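Local coordinates for mandelate racemase/muconate lactonizing protein (Thermobispora bispora, PDB 3VC5), which probably catalyses the magnesium-dependent dehydration of D-glucarate to 5-dehydro-4-deoxy-D-glucarate, as a member of the enolase superfamily, at residues A[33-38]-A[49-54]; A[81-86]-A[103-108]; A[112-117]-A[420-425]. All blocks are in the same frame, centred on the assembly; numbering follows the deposited sequence.

Contact 1: residues A[33-38]-A[49-54]; sequences VAFRDP and PWALRT
F35 and A51 face each other as a hydrogen-bonded antiparallel pair: F35 N gives to A51 O at 3.0 Å, in the carbonyl plane, and A51 N returns a bond to F35 O. The phenyl ring turns back over its neighbour strand, because chi1 of 47° sets CG between the backbone N and the carbonyl carbon. One ring face thereby lies over A51 O, CE1 meets A51 CB at 3.6 Å, and the ring edge receives R53 CG, 3.3 Å from CE2 and close to the ring plane. V33 packs on the same sheet face, its CG2 lying 3.7 Å from R53 CB, while V33 and R53 form the second hydrogen-bonded pair. On the other face A34 CB touches L52 CD2 at 3.9 Å, and the indole of W50 leans across the chain so that CZ3 comes within 3.8 Å of R36 CG. This is the end nearest the connection between the first two strands of the three-stranded antiparallel sheet in the N-terminal capping domain of the enolase superfamily, with strand 50-60 in the middle. Pairing runs on past the end of strand 25-36, where D37 N gives to P49 O at 3.0 Å from well above the carbonyl plane. Helix 403-415 covers V33 and F35 through M409 and also meets W50 through Q412. The polar ends are held further out: the D37 carboxylate by H47 and Q371, and the R53 guanidinium, led away by bends of its chain at chi2 and chi3, by a salt bridge to E69 and a bond to S346.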
ATOM      1  N   VAL A  33     -12.744 -27.749   8.383  1.00 22.56           N
ATOM      2  CA  VAL A  33     -13.906 -27.765   9.296  1.00 22.52           C
ATOM      3  C   VAL A  33     -15.166 -27.580   8.471  1.00 23.28           C
ATOM      4  O   VAL A  33     -15.118 -27.046   7.328  1.00 23.18           O
ATOM      5  CB  VAL A  33     -13.830 -26.630  10.361  1.00 21.24           C
ATOM      6  CG1 VAL A  33     -12.653 -26.855  11.318  1.00 23.16           C
ATOM      7  CG2 VAL A  33     -13.769 -25.235   9.705  1.00 22.72           C
ATOM      8  N   ALA A  34     -16.287 -28.044   9.013  1.00 21.75           N
ATOM      9  CA  ALA A  34     -17.592 -27.781   8.387  1.00 21.54           C
ATOM     10  C   ALA A  34     -18.538 -27.333   9.466  1.00 23.50           C
ATOM     11  O   ALA A  34     -18.442 -27.800  10.624  1.00 25.15           O
ATOM     12  CB  ALA A  34     -18.148 -29.026   7.681  1.00 23.55           C
ATOM     13  N   PHE A  35     -19.459 -26.432   9.110  1.00 21.97           N
ATOM     14  CA  PHE A  35     -20.441 -25.960  10.095  1.00 23.54           C
ATOM     15  C   PHE A  35     -21.775 -25.695   9.387  1.00 24.11           C
ATOM     16  O   PHE A  35     -21.818 -25.626   8.155  1.00 24.21           O
ATOM     17  CB  PHE A  35     -19.918 -24.726  10.840  1.00 23.15           C
ATOM     18  CG  PHE A  35     -19.335 -23.678   9.923  1.00 20.49           C
ATOM     19  CD1 PHE A  35     -20.177 -22.713   9.338  1.00 22.23           C
ATOM     20  CD2 PHE A  35     -17.952 -23.630   9.685  1.00 22.62           C
ATOM     21  CE1 PHE A  35     -19.634 -21.728   8.447  1.00 24.32           C
ATOM     22  CE2 PHE A  35     -17.407 -22.671   8.840  1.00 22.83           C
ATOM     23  CZ  PHE A  35     -18.247 -21.713   8.227  1.00 21.86           C
ATOM     24  N   ARG A  36     -22.864 -25.608  10.153  1.00 23.17           N
ATOM     25  CA  ARG A  36     -24.211 -25.538   9.589  1.00 22.42           C
ATOM     26  C   ARG A  36     -24.471 -24.179   8.978  1.00 26.25           C
ATOM     27  O   ARG A  36     -24.026 -23.137   9.527  1.00 25.51           O
ATOM     28  CB  ARG A  36     -25.247 -25.805  10.696  1.00 25.26           C
ATOM     29  CG  ARG A  36     -25.156 -27.226  11.230  1.00 31.83           C
ATOM     30  CD  ARG A  36     -26.142 -27.484  12.373  1.00 39.84           C
ATOM     31  NE  ARG A  36     -26.058 -26.450  13.417  1.00 47.65           N
ATOM     32  CZ  ARG A  36     -25.204 -26.463  14.441  1.00 46.33           C
ATOM     33  NH1 ARG A  36     -24.347 -27.474  14.596  1.00 50.67           N
ATOM     34  NH2 ARG A  36     -25.211 -25.464  15.322  1.00 51.35           N
ATOM     35  N   ASP A  37     -25.192 -24.172   7.851  1.00 23.70           N
ATOM     36  CA  ASP A  37     -25.534 -22.936   7.168  1.00 22.21           C
ATOM     37  C   ASP A  37     -26.988 -23.073   6.716  1.00 23.85           C
ATOM     38  O   ASP A  37     -27.359 -24.124   6.217  1.00 26.23           O
ATOM     39  CB  ASP A  37     -24.664 -22.817   5.903  1.00 24.02           C
ATOM     40  CG  ASP A  37     -24.560 -21.385   5.379  1.00 23.98           C
ATOM     41  OD1 ASP A  37     -24.808 -20.435   6.137  1.00 23.70           O
ATOM     42  OD2 ASP A  37     -24.180 -21.213   4.197  1.00 25.92           O
ATOM     43  N   PRO A  38     -27.802 -22.013   6.866  1.00 24.00           N
ATOM     44  CA  PRO A  38     -29.199 -22.094   6.368  1.00 25.27           C
ATOM     45  C   PRO A  38     -29.277 -22.079   4.837  1.00 24.76           C
ATOM     46  O   PRO A  38     -28.254 -21.848   4.168  1.00 27.65           O
ATOM     47  CB  PRO A  38     -29.853 -20.824   6.952  1.00 26.38           C
ATOM     48  CG  PRO A  38     -28.939 -20.350   8.047  1.00 27.38           C
ATOM     49  CD  PRO A  38     -27.546 -20.746   7.586  1.00 26.27           C
ATOM     50  N   PRO A  49     -26.173 -27.306   3.150  1.00 25.83           N
ATOM     51  CA  PRO A  49     -26.395 -27.345   4.604  1.00 24.48           C
ATOM     52  C   PRO A  49     -25.114 -27.238   5.453  1.00 23.80           C
ATOM     53  O   PRO A  49     -25.183 -26.945   6.667  1.00 25.18           O
ATOM     54  CB  PRO A  49     -27.056 -28.724   4.839  1.00 29.02           C
ATOM     55  CG  PRO A  49     -27.418 -29.250   3.517  1.00 31.89           C
ATOM     56  CD  PRO A  49     -26.631 -28.521   2.453  1.00 27.17           C
ATOM     57  N   TRP A  50     -23.977 -27.514   4.832  1.00 26.79           N
ATOM     58  CA  TRP A  50     -22.664 -27.340   5.471  1.00 23.43           C
ATOM     59  C   TRP A  50     -21.842 -26.353   4.663  1.00 23.92           C
ATOM     60  O   TRP A  50     -21.771 -26.476   3.425  1.00 26.26           O
ATOM     61  CB  TRP A  50     -21.897 -28.659   5.530  1.00 26.50           C
ATOM     62  CG  TRP A  50     -22.586 -29.723   6.320  1.00 26.27           C
ATOM     63  CD1 TRP A  50     -23.337 -30.773   5.824  1.00 29.92           C
ATOM     64  CD2 TRP A  50     -22.618 -29.852   7.755  1.00 27.47           C
ATOM     65  NE1 TRP A  50     -23.807 -31.550   6.869  1.00 29.42           N
ATOM     66  CE2 TRP A  50     -23.385 -31.002   8.056  1.00 28.88           C
ATOM     67  CE3 TRP A  50     -22.064 -29.113   8.809  1.00 28.63           C
ATOM     68  CZ2 TRP A  50     -23.622 -31.419   9.368  1.00 32.84           C
ATOM     69  CZ3 TRP A  50     -22.295 -29.524  10.107  1.00 29.53           C
ATOM     70  CH2 TRP A  50     -23.065 -30.681  10.378  1.00 34.84           C
ATOM     71  N   ALA A  51     -21.212 -25.400   5.355  1.00 24.39           N
ATOM     72  CA  ALA A  51     -20.211 -24.523   4.763  1.00 21.07           C
ATOM     73  C   ALA A  51     -18.841 -25.038   5.233  1.00 24.51           C
ATOM     74  O   ALA A  51     -18.711 -25.540   6.352  1.00 25.30           O
ATOM     75  CB  ALA A  51     -20.425 -23.073   5.199  1.00 23.37           C
ATOM     76  N   LEU A  52     -17.838 -24.951   4.360  1.00 21.06           N
ATOM     77  CA  LEU A  52     -16.499 -25.477   4.645  1.00 20.27           C
ATOM     78  C   LEU A  52     -15.524 -24.309   4.883  1.00 22.65           C
ATOM     79  O   LEU A  52     -15.627 -23.254   4.241  1.00 25.02           O
ATOM     80  CB  LEU A  52     -16.011 -26.242   3.414  1.00 23.30           C
ATOM     81  CG  LEU A  52     -16.947 -27.346   2.884  1.00 23.25           C
ATOM     82  CD1 LEU A  52     -16.356 -28.037   1.660  1.00 28.12           C
ATOM     83  CD2 LEU A  52     -17.292 -28.367   3.975  1.00 28.20           C
ATOM     84  N   ARG A  53     -14.533 -24.541   5.735  1.00 22.63           N
ATOM     85  CA  ARG A  53     -13.422 -23.603   5.943  1.00 21.11           C
ATOM     86  C   ARG A  53     -12.184 -24.421   6.253  1.00 21.04           C
ATOM     87  O   ARG A  53     -12.288 -25.617   6.592  1.00 22.85           O
ATOM     88  CB  ARG A  53     -13.675 -22.621   7.108  1.00 23.55           C
ATOM     89  CG  ARG A  53     -14.864 -21.680   6.921  1.00 26.57           C
ATOM     90  CD  ARG A  53     -14.681 -20.685   5.789  1.00 22.89           C
ATOM     91  NE  ARG A  53     -14.038 -19.435   6.214  1.00 20.80           N
ATOM     92  CZ  ARG A  53     -13.817 -18.416   5.380  1.00 20.86           C
ATOM     93  NH1 ARG A  53     -14.190 -18.534   4.108  1.00 22.25           N
ATOM     94  NH2 ARG A  53     -13.205 -17.298   5.796  1.00 21.98           N
ATOM     95  N   THR A  54     -11.030 -23.762   6.205  1.00 21.35           N
ATOM     96  CA  THR A  54      -9.788 -24.390   6.631  1.00 20.93           C
ATOM     97  C   THR A  54      -9.198 -23.476   7.689  1.00 24.64           C
ATOM     98  O   THR A  54      -9.058 -22.245   7.487  1.00 23.19           O
ATOM     99  CB  THR A  54      -8.775 -24.516   5.461  1.00 21.61           C
ATOM    100  OG1 THR A  54      -9.359 -25.299   4.428  1.00 23.05           O
ATOM    101  CG2 THR A  54      -7.492 -25.205   5.943  1.00 23.52           C
TER

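Contact 2: residues A[81-86]-A[103-108]; sequences RAAAAR and ADVVGA
D104 and V105, near the end of helix 95-106, meet A82 and A83 in the last turn of helix 74-85 and R86 just after it, joining the two helices that follow the antiparallel sheet in the N-terminal capping domain. D104 takes a small part: its CB lies 4.2 Å from R86 NH2, and the carboxylate stays short of a salt bridge, with OD2 5.1 Å from the same nitrogen, so any attraction is probably weak. V105 carries the contact by splitting its two methyls between different partners. CG1, anti to the backbone N at chi1 172°, lies against the helix and touches A82 CB at 3.6 Å and the backbone N of A83 at the same distance, with A83 CB a little farther off. The small alanine side chains let the valine come this near, and the closest pair of CA atoms, A83 and V105, is 5.8 Å apart. No hydrogen bond crosses between the segments. Behind them helix 123-146 packs against A83 through V130 and F134. The other branch of V105 is roofed by R86, whose chain bends at chi2 and chi3 and slides past the valine in the opposite direction, laying one guanidinium face over CG2 with CZ 3.8 Å from it.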
ATOM      1  N   ARG A  81      -2.442 -27.184   2.420  1.00 22.41           N
ATOM      2  CA  ARG A  81      -1.622 -28.216   3.060  1.00 24.59           C
ATOM      3  C   ARG A  81      -0.225 -28.265   2.449  1.00 26.15           C
ATOM      4  O   ARG A  81       0.777 -28.332   3.166  1.00 28.46           O
ATOM      5  CB  ARG A  81      -2.276 -29.586   2.930  1.00 26.47           C
ATOM      6  CG  ARG A  81      -3.507 -29.769   3.816  1.00 28.75           C
ATOM      7  CD  ARG A  81      -3.975 -31.221   3.707  1.00 31.23           C
ATOM      8  NE  ARG A  81      -4.992 -31.567   4.679  1.00 35.85           N
ATOM      9  CZ  ARG A  81      -6.152 -32.133   4.382  1.00 40.06           C
ATOM     10  NH1 ARG A  81      -6.455 -32.455   3.124  1.00 41.89           N
ATOM     11  NH2 ARG A  81      -7.006 -32.389   5.367  1.00 41.02           N
ATOM     12  N   ALA A  82      -0.147 -28.245   1.122  1.00 26.57           N
ATOM     13  CA  ALA A  82       1.160 -28.312   0.467  1.00 25.49           C
ATOM     14  C   ALA A  82       2.047 -27.110   0.843  1.00 25.79           C
ATOM     15  O   ALA A  82       3.243 -27.261   1.154  1.00 28.38           O
ATOM     16  CB  ALA A  82       0.966 -28.370  -1.041  1.00 28.25           C
ATOM     17  N   ALA A  83       1.467 -25.913   0.834  1.00 25.84           N
ATOM     18  CA  ALA A  83       2.218 -24.726   1.227  1.00 26.22           C
ATOM     19  C   ALA A  83       2.630 -24.787   2.706  1.00 25.55           C
ATOM     20  O   ALA A  83       3.782 -24.469   3.059  1.00 28.00           O
ATOM     21  CB  ALA A  83       1.403 -23.453   0.936  1.00 25.37           C
ATOM     22  N   ALA A  84       1.712 -25.231   3.572  1.00 24.91           N
ATOM     23  CA  ALA A  84       1.987 -25.291   4.992  1.00 26.23           C
ATOM     24  C   ALA A  84       3.217 -26.148   5.265  1.00 29.83           C
ATOM     25  O   ALA A  84       4.048 -25.794   6.099  1.00 31.33           O
ATOM     26  CB  ALA A  84       0.791 -25.854   5.743  1.00 26.65           C
ATOM     27  N   ALA A  85       3.329 -27.268   4.545  1.00 28.60           N
ATOM     28  CA  ALA A  85       4.418 -28.222   4.760  1.00 29.12           C
ATOM     29  C   ALA A  85       5.789 -27.637   4.407  1.00 29.27           C
ATOM     30  O   ALA A  85       6.828 -28.165   4.855  1.00 32.69           O
ATOM     31  CB  ALA A  85       4.159 -29.511   3.963  1.00 32.25           C
ATOM     32  N   ARG A  86       5.792 -26.549   3.626  1.00 29.79           N
ATOM     33  CA  ARG A  86       7.022 -25.937   3.153  1.00 28.30           C
ATOM     34  C   ARG A  86       7.360 -24.619   3.883  1.00 29.88           C
ATOM     35  O   ARG A  86       8.300 -23.926   3.494  1.00 36.62           O
ATOM     36  CB  ARG A  86       7.004 -25.756   1.621  1.00 33.61           C
ATOM     37  CG  ARG A  86       6.806 -27.064   0.851  1.00 39.55           C
ATOM     38  CD  ARG A  86       8.057 -27.495   0.133  1.00 57.27           C
ATOM     39  NE  ARG A  86       8.513 -26.492  -0.834  1.00 67.17           N
ATOM     40  CZ  ARG A  86       8.175 -26.470  -2.125  1.00 66.08           C
ATOM     41  NH1 ARG A  86       7.367 -27.397  -2.631  1.00 64.62           N
ATOM     42  NH2 ARG A  86       8.651 -25.516  -2.919  1.00 60.32           N
ATOM     43  N   ALA A 103       3.920 -19.042  -3.713  1.00 22.36           N
ATOM     44  CA  ALA A 103       3.900 -18.986  -5.191  1.00 23.85           C
ATOM     45  C   ALA A 103       4.617 -20.174  -5.821  1.00 24.51           C
ATOM     46  O   ALA A 103       4.142 -20.752  -6.799  1.00 27.01           O
ATOM     47  CB  ALA A 103       4.487 -17.680  -5.701  1.00 26.44           C
ATOM     48  N   ASP A 104       5.758 -20.562  -5.250  1.00 22.97           N
ATOM     49  CA  ASP A 104       6.465 -21.761  -5.720  1.00 26.07           C
ATOM     50  C   ASP A 104       5.608 -23.025  -5.581  1.00 25.80           C
ATOM     51  O   ASP A 104       5.596 -23.904  -6.454  1.00 29.89           O
ATOM     52  CB  ASP A 104       7.780 -21.949  -4.945  1.00 27.23           C
ATOM     53  CG  ASP A 104       8.818 -20.923  -5.277  1.00 28.45           C
ATOM     54  OD1 ASP A 104       8.744 -20.260  -6.342  1.00 31.12           O
ATOM     55  OD2 ASP A 104       9.779 -20.824  -4.468  1.00 35.37           O
ATOM     56  N   VAL A 105       4.909 -23.151  -4.461  1.00 27.62           N
ATOM     57  CA  VAL A 105       4.145 -24.362  -4.232  1.00 29.46           C
ATOM     58  C   VAL A 105       2.948 -24.421  -5.174  1.00 29.17           C
ATOM     59  O   VAL A 105       2.663 -25.460  -5.763  1.00 33.56           O
ATOM     60  CB  VAL A 105       3.683 -24.476  -2.755  1.00 28.80           C
ATOM     61  CG1 VAL A 105       2.713 -25.641  -2.583  1.00 35.33           C
ATOM     62  CG2 VAL A 105       4.882 -24.650  -1.837  1.00 35.67           C
ATOM     63  N   VAL A 106       2.249 -23.303  -5.311  1.00 27.73           N
ATOM     64  CA  VAL A 106       1.072 -23.235  -6.164  1.00 30.68           C
ATOM     65  C   VAL A 106       1.491 -23.503  -7.592  1.00 32.41           C
ATOM     66  O   VAL A 106       0.778 -24.165  -8.332  1.00 33.62           O
ATOM     67  CB  VAL A 106       0.397 -21.844  -6.053  1.00 31.18           C
ATOM     68  CG1 VAL A 106      -0.606 -21.599  -7.181  1.00 34.60           C
ATOM     69  CG2 VAL A 106      -0.281 -21.700  -4.688  1.00 30.03           C
ATOM     70  N   GLY A 107       2.660 -22.989  -7.963  1.00 30.83           N
ATOM     71  CA  GLY A 107       3.266 -23.339  -9.236  1.00 37.17           C
ATOM     72  C   GLY A 107       2.283 -22.948 -10.309  1.00 41.93           C
ATOM     73  O   GLY A 107       1.862 -21.782 -10.387  1.00 39.25           O
ATOM     74  N   ALA A 108       1.900 -23.936 -11.120  1.00 40.55           N
ATOM     75  CA  ALA A 108       1.035 -23.716 -12.267  1.00 41.75           C
ATOM     76  C   ALA A 108      -0.462 -23.879 -11.969  1.00 41.89           C
ATOM     77  O   ALA A 108      -1.342 -23.655 -12.833  1.00 42.79           O
ATOM     78  CB  ALA A 108       1.451 -24.670 -13.370  1.00 41.83           C
TER

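Contact 3: residues A[112-117]-A[420-425]. With PO4 (phosphate ion), chain B.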
ATOM      1  N   THR A 112     -10.107 -23.016  -9.232  1.00 33.78           N
ATOM      2  CA  THR A 112     -11.347 -22.375  -9.627  1.00 33.58           C
ATOM      3  C   THR A 112     -12.428 -22.795  -8.660  1.00 39.18           C
ATOM      4  O   THR A 112     -12.293 -23.793  -7.958  1.00 51.07           O
ATOM      5  CB  THR A 112     -11.740 -22.810 -11.026  1.00 39.28           C
ATOM      6  OG1 THR A 112     -11.825 -24.252 -11.060  1.00 47.67           O
ATOM      7  CG2 THR A 112     -10.701 -22.316 -12.014  1.00 40.90           C
ATOM      8  N   ASP A 113     -13.500 -22.029  -8.597  1.00 35.03           N
ATOM      9  CA  ASP A 113     -14.588 -22.436  -7.737  1.00 31.64           C
ATOM     10  C   ASP A 113     -15.799 -22.728  -8.615  1.00 36.09           C
ATOM     11  O   ASP A 113     -15.756 -22.508  -9.815  1.00 39.02           O
ATOM     12  CB  ASP A 113     -14.836 -21.427  -6.591  1.00 38.88           C
ATOM     13  CG  ASP A 113     -15.333 -20.087  -7.073  1.00 37.61           C
ATOM     14  OD1 ASP A 113     -16.241 -20.071  -7.940  1.00 46.46           O
ATOM     15  OD2 ASP A 113     -14.817 -19.043  -6.565  1.00 40.88           O
ATOM     16  N   MET A 114     -16.852 -23.285  -8.037  1.00 35.19           N
ATOM     17  CA  MET A 114     -17.990 -23.723  -8.850  1.00 36.15           C
ATOM     18  C   MET A 114     -19.128 -22.689  -8.982  1.00 35.14           C
ATOM     19  O   MET A 114     -20.070 -22.899  -9.732  1.00 44.26           O
ATOM     20  CB  MET A 114     -18.526 -25.061  -8.302  1.00 37.56           C
ATOM     21  CG  MET A 114     -17.478 -26.186  -8.302  1.00 47.54           C
ATOM     22  SD  MET A 114     -18.175 -27.734  -7.694  1.00 47.91           S
ATOM     23  CE  MET A 114     -19.120 -28.261  -9.140  1.00 52.38           C
ATOM     24  N   HIS A 115     -19.035 -21.574  -8.263  1.00 43.38           N
ATOM     25  CA  HIS A 115     -20.178 -20.654  -8.131  1.00 41.92           C
ATOM     26  C   HIS A 115     -19.880 -19.354  -8.836  1.00 37.43           C
ATOM     27  O   HIS A 115     -20.771 -18.713  -9.383  1.00 43.06           O
ATOM     28  CB  HIS A 115     -20.519 -20.390  -6.636  1.00 42.22           C
ATOM     29  CG  HIS A 115     -19.314 -20.122  -5.771  1.00 36.73           C
ATOM     30  ND1 HIS A 115     -18.872 -18.846  -5.469  1.00 39.64           N
ATOM     31  CD2 HIS A 115     -18.478 -20.974  -5.122  1.00 39.33           C
ATOM     32  CE1 HIS A 115     -17.796 -18.928  -4.704  1.00 41.85           C
ATOM     33  NE2 HIS A 115     -17.533 -20.209  -4.483  1.00 33.06           N
ATOM     34  N   GLY A 116     -18.624 -18.933  -8.748  1.00 33.72           N
ATOM     35  CA  GLY A 116     -18.194 -17.694  -9.435  1.00 35.18           C
ATOM     36  C   GLY A 116     -18.553 -16.401  -8.730  1.00 37.49           C
ATOM     37  O   GLY A 116     -18.422 -15.275  -9.337  1.00 36.44           O
ATOM     38  N   LEU A 117     -18.958 -16.503  -7.448  1.00 28.18           N
ATOM     39  CA  LEU A 117     -19.468 -15.288  -6.817  1.00 26.63           C
ATOM     40  C   LEU A 117     -18.376 -14.342  -6.313  1.00 24.91           C
ATOM     41  O   LEU A 117     -18.683 -13.251  -5.793  1.00 27.47           O
ATOM     42  CB  LEU A 117     -20.495 -15.593  -5.720  1.00 27.87           C
ATOM     43  CG  LEU A 117     -21.727 -16.352  -6.217  1.00 26.76           C
ATOM     44  CD1 LEU A 117     -22.754 -16.459  -5.121  1.00 37.53           C
ATOM     45  CD2 LEU A 117     -22.363 -15.687  -7.442  1.00 34.94           C
ATOM     46  N   THR A 420     -16.559 -29.646  -1.798  1.00 25.48           N
ATOM     47  CA  THR A 420     -16.390 -28.402  -2.582  1.00 24.74           C
ATOM     48  C   THR A 420     -17.749 -27.715  -2.673  1.00 23.75           C
ATOM     49  O   THR A 420     -18.750 -28.352  -3.012  1.00 27.33           O
ATOM     50  CB  THR A 420     -15.858 -28.663  -4.023  1.00 25.64           C
ATOM     51  OG1 THR A 420     -14.553 -29.236  -3.939  1.00 27.63           O
ATOM     52  CG2 THR A 420     -15.773 -27.377  -4.817  1.00 26.84           C
ATOM     53  N   ARG A 421     -17.769 -26.413  -2.374  1.00 24.53           N
ATOM     54  CA  ARG A 421     -18.995 -25.637  -2.422  1.00 25.07           C
ATOM     55  C   ARG A 421     -19.613 -25.720  -3.809  1.00 26.22           C
ATOM     56  O   ARG A 421     -18.925 -25.491  -4.828  1.00 27.32           O
ATOM     57  CB  ARG A 421     -18.712 -24.177  -2.042  1.00 23.79           C
ATOM     58  CG  ARG A 421     -19.937 -23.302  -2.208  1.00 23.25           C
ATOM     59  CD  ARG A 421     -19.687 -21.880  -1.767  1.00 24.66           C
ATOM     60  NE  ARG A 421     -20.866 -21.061  -2.000  1.00 23.53           N
ATOM     61  CZ  ARG A 421     -20.942 -19.741  -1.817  1.00 23.13           C
ATOM     62  NH1 ARG A 421     -19.889 -19.056  -1.400  1.00 24.66           N
ATOM     63  NH2 ARG A 421     -22.084 -19.100  -2.066  1.00 26.11           N
ATOM     64  N   ASP A 422     -20.914 -26.010  -3.864  1.00 26.61           N
ATOM     65  CA  ASP A 422     -21.603 -26.118  -5.144  1.00 27.23           C
ATOM     66  C   ASP A 422     -23.081 -25.695  -5.025  1.00 27.45           C
ATOM     67  O   ASP A 422     -23.988 -26.541  -5.066  1.00 28.24           O
ATOM     68  CB  ASP A 422     -21.447 -27.542  -5.702  1.00 29.71           C
ATOM     69  CG  ASP A 422     -22.044 -27.708  -7.116  1.00 34.04           C
ATOM     70  OD1 ASP A 422     -22.330 -26.689  -7.809  1.00 34.18           O
ATOM     71  OD2 ASP A 422     -22.221 -28.880  -7.530  1.00 37.71           O
ATOM     72  N   ASP A 423     -23.317 -24.382  -4.908  1.00 24.83           N
ATOM     73  CA  ASP A 423     -24.688 -23.848  -4.793  1.00 23.00           C
ATOM     74  C   ASP A 423     -25.556 -24.277  -5.970  1.00 25.98           C
ATOM     75  O   ASP A 423     -26.745 -24.530  -5.806  1.00 28.17           O
ATOM     76  CB  ASP A 423     -24.715 -22.312  -4.778  1.00 26.67           C
ATOM     77  CG  ASP A 423     -23.897 -21.699  -3.650  1.00 28.62           C
ATOM     78  OD1 ASP A 423     -23.197 -22.416  -2.915  1.00 26.57           O
ATOM     79  OD2 ASP A 423     -23.916 -20.459  -3.521  1.00 37.73           O
ATOM     80  N   GLU A 424     -24.977 -24.305  -7.178  1.00 25.43           N
ATOM     81  CA  GLU A 424     -25.775 -24.607  -8.365  1.00 27.13           C
ATOM     82  C   GLU A 424     -26.196 -26.077  -8.435  1.00 25.64           C
ATOM     83  O   GLU A 424     -27.357 -26.392  -8.749  1.00 30.35           O
ATOM     84  CB  GLU A 424     -25.017 -24.194  -9.634  1.00 30.24           C
ATOM     85  CG  GLU A 424     -25.808 -24.331 -10.919  1.00 31.58           C
ATOM     86  CD  GLU A 424     -24.955 -23.987 -12.121  1.00 39.30           C
ATOM     87  OE1 GLU A 424     -23.820 -24.504 -12.225  1.00 44.92           O
ATOM     88  OE2 GLU A 424     -25.389 -23.171 -12.945  1.00 35.35           O
ATOM     89  N   GLY A 425     -25.254 -26.978  -8.167  1.00 28.25           N
ATOM     90  CA  GLY A 425     -25.547 -28.409  -8.149  1.00 29.00           C
ATOM     91  C   GLY A 425     -26.579 -28.738  -7.090  1.00 27.52           C
ATOM     92  O   GLY A 425     -27.481 -29.567  -7.314  1.00 32.95           O
TER
HETATM   93  P   PO4 B 501     -22.635 -15.755  -0.895  1.00 24.80           P
HETATM   94  O1  PO4 B 501     -23.881 -16.325  -1.452  1.00 26.27           O
HETATM   95  O2  PO4 B 501     -22.671 -16.090   0.581  1.00 27.55           O
HETATM   96  O3  PO4 B 501     -21.443 -16.367  -1.504  1.00 29.31           O
HETATM   97  O4  PO4 B 501     -22.644 -14.332  -1.131  1.00 29.00           O
HETATM   98  O   HOH W   1     -22.160 -23.771  -7.914  1.00 32.45           O
HETATM   99  O   HOH W   2     -16.751 -23.946  -5.208  1.00 34.01           O
HETATM  100  O   HOH W   3     -22.027 -21.841 -11.137  1.00 52.70           O
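The guanidinium of R421 lies flat on the imidazole of H115, centres 4.2 Å apart and planes at 21°, while its edge grips a phosphate ion. The stack joins the loop between helices 95-106 and 123-146 of the capping domain to the C-terminal segment that leads into helix 423-430, beside the active-site pocket of this enolase-superfamily fold. The R421 chain is extended from CG to NE and crosses the ring at about a right angle, bringing CD within 3.7 Å of H115 CD2. D423 fixes the guanidinium side-on, NE to OD1 and NH2 to OD2; NH1 and NH2 both give to phosphate O3, NH2, at 2.9 Å, serving D423 as well. With an alanine in place of R421, D423 is likely to lose its charge partner, the H115 ring its stacked cover, and the anion part of its hold. On the opposite ring face sits D113 OD1, which accepts from H115 N, an Asx turn, and from G116 N, the longer Asx motif, and H115 ND1 accepts from L117 N. Farther along, a water bridges M114 N and R421 O, and D422 caps the helix by taking G425 N on OD1. SD of M114 lies 3.8 Å from T420 CG2, and the bend at chi3 (77°) turns CE in to 3.5 Å from D422 OD2.

Contacts 1 and 3 lie side by side, centres 14 Å apart, and touch where L52 CD1 of the sheet packs on T420 N at 3.8 Å. Contact 2 is peripheral: its centre is 25 Å from that of contact 1 and 23 Å from that of contact 3, although residues 103-108 lead closely into 112-117. Contacts 1 and 3 flank the catalytic pocket. The side chain of L117 is about 5 Å from those of K211, a predicted proton acceptor, and N287, a magnesium ligand, though no magnesium is bound here; that of R53 is about 8 Å from H338, the other predicted acceptor. K211 and H47 also bind the phosphate held by R421, and H47 bonds D37 of contact 1.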